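Local coordinates for protein giardin subunit alpha-1 (Giardia intestinalis, PDB 4EVF) that binds calcium and, in a calcium-dependent manner, phospholipids such as phosphatidylserine, as an annexin involved in attaching the parasite to the intestinal mucosa, at residues 3-8 and 43-48; 33-38 and 254-259; 160-165 and 176-181. All blocks are in the same frame, centred on the assembly; numbering follows the deposited sequence.

Contact 1: 3-8 and 43-48; sequences KVTDIA and VASYGK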
ATOM      1  N   LYS A   3     -21.950  19.076  -5.972  1.00 26.10           N
ATOM      2  CA  LYS A   3     -21.279  19.246  -7.247  1.00 25.12           C
ATOM      3  C   LYS A   3     -19.781  19.384  -7.010  1.00 27.82           C
ATOM      4  O   LYS A   3     -19.363  19.913  -5.983  1.00 26.17           O
ATOM      5  CB  LYS A   3     -21.831  20.490  -7.951  1.00 29.23           C
ATOM      6  CG  LYS A   3     -23.361  20.476  -8.084  1.00 28.69           C
ATOM      7  CD  LYS A   3     -23.893  21.660  -8.888  1.00 37.85           C
ATOM      8  CE  LYS A   3     -24.406  22.785  -7.988  1.00 36.85           C
ATOM      9  NZ  LYS A   3     -25.177  23.815  -8.765  1.00 39.60           N
ATOM     10  N   VAL A   4     -18.978  18.903  -7.953  1.00 25.65           N
ATOM     11  CA  VAL A   4     -17.527  19.012  -7.827  1.00 24.56           C
ATOM     12  C   VAL A   4     -17.079  20.467  -7.673  1.00 27.04           C
ATOM     13  O   VAL A   4     -16.091  20.744  -7.001  1.00 22.28           O
ATOM     14  CB  VAL A   4     -16.770  18.340  -9.004  1.00 22.75           C
ATOM     15  CG1 VAL A   4     -17.050  16.839  -9.046  1.00 25.03           C
ATOM     16  CG2 VAL A   4     -17.143  18.977 -10.336  1.00 26.67           C
ATOM     17  N   THR A   5     -17.796  21.400  -8.292  1.00 26.84           N
ATOM     18  CA  THR A   5     -17.424  22.800  -8.152  1.00 25.68           C
ATOM     19  C   THR A   5     -17.622  23.261  -6.708  1.00 26.30           C
ATOM     20  O   THR A   5     -16.836  24.046  -6.177  1.00 24.56           O
ATOM     21  CB  THR A   5     -18.221  23.716  -9.108  1.00 26.86           C
ATOM     22  OG1 THR A   5     -19.615  23.396  -9.017  1.00 29.80           O
ATOM     23  CG2 THR A   5     -17.749  23.531 -10.548  1.00 26.24           C
ATOM     24  N   ASP A   6     -18.667  22.756  -6.063  1.00 26.49           N
ATOM     25  CA  ASP A   6     -18.933  23.139  -4.684  1.00 27.54           C
ATOM     26  C   ASP A   6     -17.935  22.519  -3.699  1.00 26.79           C
ATOM     27  O   ASP A   6     -17.500  23.190  -2.766  1.00 24.11           O
ATOM     28  CB  ASP A   6     -20.371  22.816  -4.292  1.00 28.45           C
ATOM     29  CG  ASP A   6     -21.370  23.759  -4.932  1.00 33.70           C
ATOM     30  OD1 ASP A   6     -21.088  24.976  -5.002  1.00 34.54           O
ATOM     31  OD2 ASP A   6     -22.436  23.287  -5.371  1.00 31.85           O
ATOM     32  N   ILE A   7     -17.577  21.254  -3.918  1.00 23.62           N
ATOM     33  CA  ILE A   7     -16.491  20.627  -3.158  1.00 22.89           C
ATOM     34  C   ILE A   7     -15.183  21.376  -3.370  1.00 24.34           C
ATOM     35  O   ILE A   7     -14.398  21.558  -2.435  1.00 23.02           O
ATOM     36  CB  ILE A   7     -16.266  19.167  -3.579  1.00 21.52           C
ATOM     37  CG1 ILE A   7     -17.584  18.394  -3.560  1.00 22.47           C
ATOM     38  CG2 ILE A   7     -15.205  18.494  -2.690  1.00 22.12           C
ATOM     39  CD1 ILE A   7     -17.493  17.060  -4.261  1.00 22.14           C
ATOM     40  N   ALA A   8     -14.924  21.790  -4.608  1.00 23.66           N
ATOM     41  CA  ALA A   8     -13.708  22.546  -4.881  1.00 24.37           C
ATOM     42  C   ALA A   8     -13.710  23.838  -4.066  1.00 24.04           C
ATOM     43  O   ALA A   8     -12.660  24.283  -3.590  1.00 23.70           O
ATOM     44  CB  ALA A   8     -13.563  22.837  -6.374  1.00 24.00           C
ATOM     45  N   VAL A  43      -8.941  23.394 -10.555  1.00 19.58           N
ATOM     46  CA  VAL A  43      -8.012  24.149 -11.386  1.00 25.34           C
ATOM     47  C   VAL A  43      -8.785  25.022 -12.383  1.00 24.22           C
ATOM     48  O   VAL A  43      -8.387  26.150 -12.655  1.00 24.53           O
ATOM     49  CB  VAL A  43      -6.966  23.256 -12.102  1.00 25.83           C
ATOM     50  CG1 VAL A  43      -7.615  22.430 -13.199  1.00 23.95           C
ATOM     51  CG2 VAL A  43      -5.862  24.119 -12.679  1.00 29.12           C
ATOM     52  N   ALA A  44      -9.891  24.498 -12.905  1.00 22.84           N
ATOM     53  CA  ALA A  44     -10.777  25.275 -13.772  1.00 23.44           C
ATOM     54  C   ALA A  44     -11.291  26.526 -13.045  1.00 27.25           C
ATOM     55  O   ALA A  44     -11.261  27.637 -13.587  1.00 24.87           O
ATOM     56  CB  ALA A  44     -11.947  24.410 -14.250  1.00 23.39           C
ATOM     57  N   SER A  45     -11.741  26.336 -11.807  1.00 28.22           N
ATOM     58  CA  SER A  45     -12.333  27.416 -11.023  1.00 28.32           C
ATOM     59  C   SER A  45     -11.355  28.494 -10.603  1.00 27.76           C
ATOM     60  O   SER A  45     -11.683  29.675 -10.649  1.00 27.79           O
ATOM     61  CB  SER A  45     -13.006  26.866  -9.767  1.00 27.21           C
ATOM     62  OG  SER A  45     -14.102  26.055 -10.116  1.00 25.98           O
ATOM     63  N   TYR A  46     -10.165  28.088 -10.180  1.00 27.00           N
ATOM     64  CA  TYR A  46      -9.236  29.019  -9.551  1.00 28.62           C
ATOM     65  C   TYR A  46      -7.949  29.215 -10.343  1.00 28.05           C
ATOM     66  O   TYR A  46      -7.137  30.080 -10.017  1.00 30.92           O
ATOM     67  CB  TYR A  46      -8.935  28.575  -8.112  1.00 26.50           C
ATOM     68  CG  TYR A  46     -10.188  28.342  -7.301  1.00 28.93           C
ATOM     69  CD1 TYR A  46     -10.552  27.069  -6.908  1.00 28.20           C
ATOM     70  CD2 TYR A  46     -11.023  29.402  -6.950  1.00 33.84           C
ATOM     71  CE1 TYR A  46     -11.705  26.847  -6.176  1.00 28.21           C
ATOM     72  CE2 TYR A  46     -12.182  29.191  -6.221  1.00 34.02           C
ATOM     73  CZ  TYR A  46     -12.517  27.905  -5.832  1.00 35.42           C
ATOM     74  OH  TYR A  46     -13.667  27.666  -5.107  1.00 39.03           O
ATOM     75  N   GLY A  47      -7.765  28.420 -11.389  1.00 28.04           N
ATOM     76  CA  GLY A  47      -6.615  28.577 -12.262  1.00 31.92           C
ATOM     77  C   GLY A  47      -5.294  28.202 -11.613  1.00 31.56           C
ATOM     78  O   GLY A  47      -4.220  28.629 -12.052  1.00 33.64           O
ATOM     79  N   LYS A  48      -5.372  27.407 -10.555  1.00 34.14           N
ATOM     80  CA  LYS A  48      -4.174  26.909  -9.869  1.00 35.97           C
ATOM     81  C   LYS A  48      -4.366  25.432  -9.567  1.00 30.31           C
ATOM     82  O   LYS A  48      -5.471  24.999  -9.268  1.00 28.35           O
ATOM     83  CB  LYS A  48      -3.920  27.674  -8.556  1.00 35.70           C
ATOM     84  CG  LYS A  48      -3.338  29.075  -8.727  1.00 38.95           C
ATOM     85  CD  LYS A  48      -2.992  29.719  -7.383  1.00 46.62           C
ATOM     86  CE  LYS A  48      -4.100  30.644  -6.862  1.00 48.91           C
ATOM     87  NZ  LYS A  48      -5.378  29.944  -6.526  1.00 42.45           N
TER
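Y46 OH is hydrogen-bonded to ND2 of N9, the residue after A8, and this places the phenol beside the A8 carbonyl. An amide nitrogen can only donate, so the hydroxyl probably accepts from N9. A8 O is 3.8 Å from Y46 OH, too long to count as a bond, and no hydrogen bond joins the two segments. The carbonyl meets the ring at its border: A8 O lies near the ring plane, 3.8 Å from Y46 CE1. A8 adds an apolar touch from its CB to the same CE1, at 4.4 Å. The tyrosine reaches this place because its CG stands beside the backbone N and opposite the carbonyl carbon (chi1 -52°), which carries the phenol end across to helix 4-16. One face of the ring is occupied by its own neighbour, with S45 CB 3.7 Å above the centre of the Y46 ring, and Y42 meets the same ring with the two planes at about 55°.

Farther toward the N-terminus the helices come together more loosely. The CA atoms of T5 and S45 are 7.4 Å apart, and the nearest atoms of this pair, T5 CG2 and S45 OG, touch only at 4.5 Å. The serine hydroxyl bonds within its own helix, to A41 O. Just beyond Y46 the helix ends, as G47 turns to positive phi (69°).

Both segments lie in the region assigned to annexin repeat 1, and the packing of helix 4-16 on helix 32-46, first against third, is consistent with the five-helix annexin repeat. With 124 Å² buried, the chemistry implies a join made mainly by one aromatic edge: the N9 bond holds the phenol oxygen beside the start of helix 4-16, while S45 CB and Y42 more probably set the ring plane.

Contact 2: 33-38 and 254-259; sequences ESREKI and MMVDKC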
ATOM      1  N   GLU A  33     -10.577   8.379  -7.552  1.00 21.84           N
ATOM      2  CA  GLU A  33     -11.209   8.813  -8.797  1.00 20.73           C
ATOM      3  C   GLU A  33     -12.038  10.073  -8.584  1.00 21.28           C
ATOM      4  O   GLU A  33     -11.996  10.994  -9.405  1.00 22.79           O
ATOM      5  CB  GLU A  33     -12.104   7.697  -9.361  1.00 21.87           C
ATOM      6  CG  GLU A  33     -11.343   6.452  -9.839  1.00 25.94           C
ATOM      7  CD  GLU A  33     -10.982   5.460  -8.722  1.00 32.25           C
ATOM      8  OE1 GLU A  33     -11.235   5.729  -7.522  1.00 26.54           O
ATOM      9  OE2 GLU A  33     -10.440   4.386  -9.061  1.00 40.68           O
ATOM     10  N   SER A  34     -12.794  10.115  -7.488  1.00 21.83           N
ATOM     11  CA  SER A  34     -13.615  11.288  -7.176  1.00 22.21           C
ATOM     12  C   SER A  34     -12.739  12.499  -6.878  1.00 21.63           C
ATOM     13  O   SER A  34     -13.020  13.607  -7.321  1.00 17.10           O
ATOM     14  CB  SER A  34     -14.552  11.029  -5.991  1.00 22.56           C
ATOM     15  OG  SER A  34     -15.581  10.100  -6.303  1.00 25.28           O
ATOM     16  N   ARG A  35     -11.672  12.296  -6.115  1.00 19.18           N
ATOM     17  CA  ARG A  35     -10.749  13.393  -5.872  1.00 19.00           C
ATOM     18  C   ARG A  35     -10.081  13.924  -7.145  1.00 20.01           C
ATOM     19  O   ARG A  35      -9.734  15.112  -7.216  1.00 18.87           O
ATOM     20  CB  ARG A  35      -9.715  13.020  -4.806  1.00 22.27           C
ATOM     21  CG  ARG A  35     -10.344  12.856  -3.436  1.00 16.07           C
ATOM     22  CD  ARG A  35      -9.273  12.628  -2.378  1.00 18.65           C
ATOM     23  NE  ARG A  35      -8.232  11.738  -2.876  1.00 26.85           N
ATOM     24  CZ  ARG A  35      -8.085  10.483  -2.485  1.00 21.07           C
ATOM     25  NH1 ARG A  35      -8.907   9.978  -1.578  1.00 22.00           N
ATOM     26  NH2 ARG A  35      -7.116   9.745  -2.988  1.00 23.61           N
ATOM     27  N   GLU A  36      -9.910  13.065  -8.147  1.00 19.79           N
ATOM     28  CA  GLU A  36      -9.429  13.528  -9.466  1.00 19.61           C
ATOM     29  C   GLU A  36     -10.418  14.503 -10.126  1.00 19.98           C
ATOM     30  O   GLU A  36     -10.017  15.529 -10.677  1.00 20.43           O
ATOM     31  CB  GLU A  36      -9.149  12.354 -10.403  1.00 20.70           C
ATOM     32  CG  GLU A  36      -8.070  11.386  -9.905  1.00 22.53           C
ATOM     33  CD  GLU A  36      -7.756  10.295 -10.922  1.00 27.23           C
ATOM     34  OE1 GLU A  36      -8.695   9.820 -11.604  1.00 30.91           O
ATOM     35  OE2 GLU A  36      -6.568   9.933 -11.055  1.00 28.47           O
ATOM     36  N   LYS A  37     -11.706  14.165 -10.084  1.00 20.41           N
ATOM     37  CA  LYS A  37     -12.759  15.058 -10.576  1.00 20.68           C
ATOM     38  C   LYS A  37     -12.704  16.394  -9.847  1.00 19.45           C
ATOM     39  O   LYS A  37     -12.751  17.460 -10.470  1.00 20.51           O
ATOM     40  CB  LYS A  37     -14.147  14.438 -10.384  1.00 20.35           C
ATOM     41  CG  LYS A  37     -14.449  13.266 -11.289  1.00 27.55           C
ATOM     42  CD  LYS A  37     -15.945  12.908 -11.274  1.00 26.18           C
ATOM     43  CE  LYS A  37     -16.364  12.248  -9.966  1.00 28.79           C
ATOM     44  NZ  LYS A  37     -17.793  11.782  -9.973  1.00 25.33           N
ATOM     45  N   ILE A  38     -12.600  16.334  -8.521  1.00 18.58           N
ATOM     46  CA  ILE A  38     -12.565  17.536  -7.700  1.00 18.40           C
ATOM     47  C   ILE A  38     -11.369  18.418  -8.058  1.00 18.15           C
ATOM     48  O   ILE A  38     -11.496  19.639  -8.166  1.00 17.73           O
ATOM     49  CB  ILE A  38     -12.524  17.182  -6.189  1.00 20.18           C
ATOM     50  CG1 ILE A  38     -13.800  16.429  -5.785  1.00 20.06           C
ATOM     51  CG2 ILE A  38     -12.328  18.443  -5.356  1.00 20.41           C
ATOM     52  CD1 ILE A  38     -13.744  15.786  -4.393  1.00 21.97           C
ATOM     53  N   MET A 254      -1.636   6.886  -1.323  1.00 21.50           N
ATOM     54  CA  MET A 254      -1.892   6.057  -2.501  1.00 23.26           C
ATOM     55  C   MET A 254      -3.148   5.206  -2.405  1.00 23.89           C
ATOM     56  O   MET A 254      -3.754   4.883  -3.425  1.00 23.44           O
ATOM     57  CB  MET A 254      -0.719   5.096  -2.751  1.00 21.54           C
ATOM     58  CG  MET A 254       0.553   5.735  -3.280  1.00 20.91           C
ATOM     59  SD  MET A 254       1.843   4.511  -3.548  1.00 22.65           S
ATOM     60  CE  MET A 254       1.957   3.708  -1.954  1.00 18.21           C
ATOM     61  N   MET A 255      -3.524   4.811  -1.193  1.00 22.84           N
ATOM     62  CA  MET A 255      -4.380   3.632  -1.049  1.00 26.72           C
ATOM     63  C   MET A 255      -5.514   3.728  -0.036  1.00 24.33           C
ATOM     64  O   MET A 255      -6.270   2.767   0.132  1.00 26.14           O
ATOM     65  CB  MET A 255      -3.517   2.402  -0.714  1.00 28.39           C
ATOM     66  CG  MET A 255      -2.848   1.763  -1.927  1.00 31.55           C
ATOM     67  SD  MET A 255      -4.015   0.803  -2.923  1.00 33.85           S
ATOM     68  CE  MET A 255      -3.901  -0.813  -2.145  1.00 25.22           C
ATOM     69  N   VAL A 256      -5.645   4.867   0.637  1.00 22.42           N
ATOM     70  CA  VAL A 256      -6.585   4.944   1.749  1.00 22.11           C
ATOM     71  C   VAL A 256      -8.004   4.569   1.310  1.00 26.46           C
ATOM     72  O   VAL A 256      -8.677   3.799   1.994  1.00 25.11           O
ATOM     73  CB  VAL A 256      -6.553   6.303   2.504  1.00 23.70           C
ATOM     74  CG1 VAL A 256      -7.124   7.424   1.659  1.00 21.59           C
ATOM     75  CG2 VAL A 256      -7.321   6.198   3.816  1.00 21.18           C
ATOM     76  N   ASP A 257      -8.440   5.082   0.158  1.00 22.77           N
ATOM     77  CA  ASP A 257      -9.802   4.815  -0.316  1.00 26.57           C
ATOM     78  C   ASP A 257     -10.091   3.323  -0.541  1.00 26.97           C
ATOM     79  O   ASP A 257     -11.220   2.870  -0.342  1.00 32.19           O
ATOM     80  CB  ASP A 257     -10.126   5.635  -1.585  1.00 26.20           C
ATOM     81  CG  ASP A 257      -9.477   5.070  -2.847  1.00 27.39           C
ATOM     82  OD1 ASP A 257      -8.344   4.549  -2.768  1.00 30.31           O
ATOM     83  OD2 ASP A 257     -10.106   5.151  -3.930  1.00 21.75           O
ATOM     84  N   LYS A 258      -9.077   2.564  -0.961  1.00 25.37           N
ATOM     85  CA  LYS A 258      -9.270   1.153  -1.303  1.00 29.60           C
ATOM     86  C   LYS A 258      -9.139   0.226  -0.085  1.00 29.92           C
ATOM     87  O   LYS A 258      -9.484  -0.952  -0.159  1.00 31.98           O
ATOM     88  CB  LYS A 258      -8.271   0.703  -2.382  1.00 33.01           C
ATOM     89  CG  LYS A 258      -8.209   1.566  -3.634  1.00 29.96           C
ATOM     90  CD  LYS A 258      -7.456   0.843  -4.754  1.00 31.43           C
ATOM     91  CE  LYS A 258      -7.339   1.706  -6.031  1.00 29.79           C
ATOM     92  NZ  LYS A 258      -8.485   2.626  -6.225  1.00 32.09           N
ATOM     93  N   CYS A 259      -8.640   0.754   1.027  1.00 29.99           N
ATOM     94  CA  CYS A 259      -8.293  -0.086   2.171  1.00 27.94           C
ATOM     95  C   CYS A 259      -9.057   0.284   3.427  1.00 29.36           C
ATOM     96  O   CYS A 259      -8.628  -0.050   4.527  1.00 27.31           O
ATOM     97  CB  CYS A 259      -6.797   0.032   2.487  1.00 27.38           C
ATOM     98  SG  CYS A 259      -5.665  -0.520   1.182  1.00 27.44           S
TER
HETATM   99  O   HOH W   1      -6.414   7.093  -2.082  1.00 25.85           O
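E33 reaches across to D257 and K258 with its carboxylate alone. From CB the chain runs to a CG set opposite the carbonyl carbon (chi1 -67°), then bends at chi2 (83°), which swings CD and both oxygens toward segment 254-259. There the oxygens divide: E33 OE2 makes a long salt bridge to K258 NZ, 3.9 Å away, and a second long, weak ion pair with R74 NH2, whereas E33 OE1 lies 3.8 Å from D257 OD2, like charge to like. The two carboxylate planes are 42° apart. K258 NZ probably offsets this repulsion, since it also forms a long salt bridge to D257 OD2 (3.8 Å), completing a three-residue network. The main partner of D257 OD2 is A32 N, at the start of helix 32-46, where the helix dipole would be expected to favour a negative charge.

Two residues on, R35 is held by NE bonded to L70 O. Its NH2 donates to a water in the guanidinium plane, 2.9 Å away, and that water reaches D257 OD1 weakly; R35 NH1 touches V256 CG1.

The segments lie in regions assigned to annexin repeats 1 and 4, consistent with the annexin fold, in which the first and last repeats pack together.

Contact 3: 160-165 and 176-181; sequences QRLDQA and DFFGTV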
ATOM      1  N   GLN A 160      -1.837 -29.049   0.813  1.00 26.28           N
ATOM      2  CA  GLN A 160      -0.905 -30.163   1.045  1.00 27.35           C
ATOM      3  C   GLN A 160       0.392 -30.026   0.241  1.00 27.47           C
ATOM      4  O   GLN A 160       1.479 -30.163   0.796  1.00 26.17           O
ATOM      5  CB  GLN A 160      -1.583 -31.515   0.772  1.00 32.21           C
ATOM      6  CG  GLN A 160      -0.632 -32.723   0.720  1.00 32.93           C
ATOM      7  CD  GLN A 160      -0.089 -33.145   2.093  1.00 40.33           C
ATOM      8  OE1 GLN A 160       0.029 -32.335   3.018  1.00 40.70           O
ATOM      9  NE2 GLN A 160       0.238 -34.426   2.220  1.00 40.87           N
ATOM     10  N   ARG A 161       0.284 -29.750  -1.059  1.00 24.90           N
ATOM     11  CA  ARG A 161       1.473 -29.483  -1.878  1.00 29.93           C
ATOM     12  C   ARG A 161       2.272 -28.298  -1.321  1.00 25.26           C
ATOM     13  O   ARG A 161       3.503 -28.306  -1.331  1.00 30.59           O
ATOM     14  CB  ARG A 161       1.112 -29.208  -3.347  1.00 25.63           C
ATOM     15  CG  ARG A 161       0.419 -30.358  -4.072  1.00 28.71           C
ATOM     16  CD  ARG A 161       0.363 -30.105  -5.587  1.00 30.37           C
ATOM     17  NE  ARG A 161      -0.998 -30.068  -6.128  1.00 39.87           N
ATOM     18  CZ  ARG A 161      -1.747 -31.145  -6.365  1.00 40.88           C
ATOM     19  NH1 ARG A 161      -1.282 -32.359  -6.086  1.00 39.42           N
ATOM     20  NH2 ARG A 161      -2.967 -31.009  -6.878  1.00 44.21           N
ATOM     21  N   LEU A 162       1.559 -27.280  -0.847  1.00 24.09           N
ATOM     22  CA  LEU A 162       2.190 -26.080  -0.295  1.00 25.47           C
ATOM     23  C   LEU A 162       2.963 -26.464   0.963  1.00 26.05           C
ATOM     24  O   LEU A 162       4.143 -26.144   1.097  1.00 24.59           O
ATOM     25  CB  LEU A 162       1.132 -25.019   0.038  1.00 24.36           C
ATOM     26  CG  LEU A 162       1.402 -23.526  -0.221  1.00 28.06           C
ATOM     27  CD1 LEU A 162       0.891 -22.641   0.926  1.00 18.69           C
ATOM     28  CD2 LEU A 162       2.874 -23.243  -0.501  1.00 18.60           C
ATOM     29  N   ASP A 163       2.282 -27.150   1.874  1.00 24.55           N
ATOM     30  CA  ASP A 163       2.898 -27.665   3.101  1.00 26.70           C
ATOM     31  C   ASP A 163       4.137 -28.512   2.825  1.00 30.38           C
ATOM     32  O   ASP A 163       5.143 -28.400   3.523  1.00 30.33           O
ATOM     33  CB  ASP A 163       1.880 -28.486   3.899  1.00 27.17           C
ATOM     34  CG  ASP A 163       2.499 -29.186   5.104  1.00 31.87           C
ATOM     35  OD1 ASP A 163       2.588 -28.563   6.183  1.00 27.92           O
ATOM     36  OD2 ASP A 163       2.880 -30.369   4.973  1.00 34.93           O
ATOM     37  N   GLN A 164       4.057 -29.374   1.815  1.00 28.24           N
ATOM     38  CA  GLN A 164       5.188 -30.213   1.454  1.00 32.42           C
ATOM     39  C   GLN A 164       6.327 -29.342   0.932  1.00 29.71           C
ATOM     40  O   GLN A 164       7.492 -29.582   1.238  1.00 26.49           O
ATOM     41  CB  GLN A 164       4.778 -31.279   0.429  1.00 32.31           C
ATOM     42  CG  GLN A 164       3.778 -32.300   0.966  1.00 31.85           C
ATOM     43  CD  GLN A 164       3.234 -33.228  -0.115  1.00 41.49           C
ATOM     44  OE1 GLN A 164       3.120 -32.845  -1.286  1.00 43.47           O
ATOM     45  NE2 GLN A 164       2.891 -34.452   0.275  1.00 39.90           N
ATOM     46  N   ALA A 165       5.987 -28.312   0.162  1.00 28.53           N
ATOM     47  CA  ALA A 165       6.996 -27.367  -0.312  1.00 26.19           C
ATOM     48  C   ALA A 165       7.718 -26.664   0.845  1.00 29.43           C
ATOM     49  O   ALA A 165       8.943 -26.525   0.823  1.00 28.69           O
ATOM     50  CB  ALA A 165       6.376 -26.346  -1.251  1.00 25.76           C
ATOM     51  N   ASP A 176       6.986 -19.242  -6.947  1.00 21.18           N
ATOM     52  CA  ASP A 176       5.999 -19.353  -8.009  1.00 24.07           C
ATOM     53  C   ASP A 176       4.586 -19.345  -7.430  1.00 21.23           C
ATOM     54  O   ASP A 176       3.700 -18.709  -7.974  1.00 18.24           O
ATOM     55  CB  ASP A 176       6.233 -20.632  -8.813  1.00 23.46           C
ATOM     56  CG  ASP A 176       5.190 -20.835  -9.878  1.00 26.14           C
ATOM     57  OD1 ASP A 176       5.344 -20.236 -10.962  1.00 30.05           O
ATOM     58  OD2 ASP A 176       4.213 -21.577  -9.625  1.00 30.75           O
ATOM     59  N   PHE A 177       4.374 -20.046  -6.319  1.00 18.43           N
ATOM     60  CA  PHE A 177       3.045 -20.084  -5.722  1.00 20.47           C
ATOM     61  C   PHE A 177       2.562 -18.706  -5.267  1.00 20.86           C
ATOM     62  O   PHE A 177       1.506 -18.240  -5.678  1.00 16.26           O
ATOM     63  CB  PHE A 177       2.980 -21.057  -4.539  1.00 19.61           C
ATOM     64  CG  PHE A 177       1.658 -21.039  -3.831  1.00 19.70           C
ATOM     65  CD1 PHE A 177       1.441 -20.176  -2.764  1.00 18.69           C
ATOM     66  CD2 PHE A 177       0.617 -21.853  -4.258  1.00 17.57           C
ATOM     67  CE1 PHE A 177       0.215 -20.147  -2.124  1.00 21.44           C
ATOM     68  CE2 PHE A 177      -0.591 -21.837  -3.614  1.00 17.74           C
ATOM     69  CZ  PHE A 177      -0.807 -20.982  -2.555  1.00 17.79           C
ATOM     70  N   PHE A 178       3.332 -18.057  -4.402  1.00 20.39           N
ATOM     71  CA  PHE A 178       2.936 -16.741  -3.918  1.00 19.95           C
ATOM     72  C   PHE A 178       2.920 -15.693  -5.039  1.00 17.17           C
ATOM     73  O   PHE A 178       2.115 -14.764  -5.011  1.00 16.07           O
ATOM     74  CB  PHE A 178       3.805 -16.319  -2.724  1.00 16.50           C
ATOM     75  CG  PHE A 178       3.453 -17.045  -1.460  1.00 16.02           C
ATOM     76  CD1 PHE A 178       2.417 -16.592  -0.663  1.00 18.76           C
ATOM     77  CD2 PHE A 178       4.126 -18.198  -1.092  1.00 15.75           C
ATOM     78  CE1 PHE A 178       2.065 -17.267   0.494  1.00 20.09           C
ATOM     79  CE2 PHE A 178       3.777 -18.881   0.048  1.00 17.89           C
ATOM     80  CZ  PHE A 178       2.749 -18.412   0.851  1.00 20.81           C
ATOM     81  N   GLY A 179       3.779 -15.865  -6.040  1.00 18.65           N
ATOM     82  CA  GLY A 179       3.827 -14.934  -7.153  1.00 17.05           C
ATOM     83  C   GLY A 179       2.744 -15.070  -8.219  1.00 21.23           C
ATOM     84  O   GLY A 179       2.539 -14.136  -9.006  1.00 21.40           O
ATOM     85  N   THR A 180       2.040 -16.207  -8.254  1.00 20.72           N
ATOM     86  CA  THR A 180       1.059 -16.448  -9.327  1.00 22.46           C
ATOM     87  C   THR A 180      -0.330 -16.926  -8.884  1.00 24.12           C
ATOM     88  O   THR A 180      -1.256 -17.012  -9.705  1.00 21.74           O
ATOM     89  CB  THR A 180       1.594 -17.463 -10.388  1.00 24.43           C
ATOM     90  OG1 THR A 180       1.783 -18.747  -9.786  1.00 19.04           O
ATOM     91  CG2 THR A 180       2.914 -16.991 -11.004  1.00 25.34           C
ATOM     92  N   VAL A 181      -0.488 -17.270  -7.614  1.00 17.53           N
ATOM     93  CA  VAL A 181      -1.786 -17.736  -7.148  1.00 21.20           C
ATOM     94  C   VAL A 181      -2.777 -16.575  -7.134  1.00 20.73           C
ATOM     95  O   VAL A 181      -2.441 -15.475  -6.701  1.00 21.55           O
ATOM     96  CB  VAL A 181      -1.718 -18.396  -5.748  1.00 19.71           C
ATOM     97  CG1 VAL A 181      -1.457 -17.352  -4.676  1.00 16.61           C
ATOM     98  CG2 VAL A 181      -3.010 -19.135  -5.452  1.00 20.11           C
TER
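L162 presses its branched end onto the aromatic pair F177 and F178. Its CG sits over one face of the F177 ring, 4.0 Å from the centroid and 9° off the ring normal, a CH-pi contact directly above the centre. The two methyls spread from there: L162 CD1 is 4.0 Å from F177 CE1, while L162 CD2 lies 4.1 Å from F177 CD1 and reaches on toward F178 CE2 at 4.5 Å. In F177, chi1 (175°) carries the ring toward helix 155-167, and chi2 near -90° turns its face to L162. V181 CB covers the opposite face nearer its rim, leaving the ring sandwiched between residues of both segments. F178 CD2 lies at the F177 edge, in plane.

Next in sequence, D163 turns to F193 of helix 183-196, which L162 also touches. A165 then extends the apolar line to Y173 and L174. Farther along segment 176-181, T180 OG1 donates to D176 O at 2.6 Å, and R148 NH1 binds the oxygens of F178 and V181.

All three touching residues are buried. Two helices joined by a short loop and packed through an apolar core match the first helical hairpin of an annexin repeat, here the one assigned as the third.

In the fold
Contacts 1 and 2 are neighbours, their centres about 17 Å apart, and both use helix 32-46: its last turn serves contact 1 and an early part serves contact 2. They touch through packing of I7 CG2 on I38 CD1 at 3.5 Å, and their segments alternate along the chain. Contact 3 joins helices 155-167 and 171-180 on the other side of the chain's centre, about 50 Å from contact 1 and 34 Å from contact 2, centre to centre. It is nested within the long loop closed by contact 2. Two contacts are therefore local to single assigned annexin repeats, while contact 2 brings the first and fourth together in this all-helical molecule.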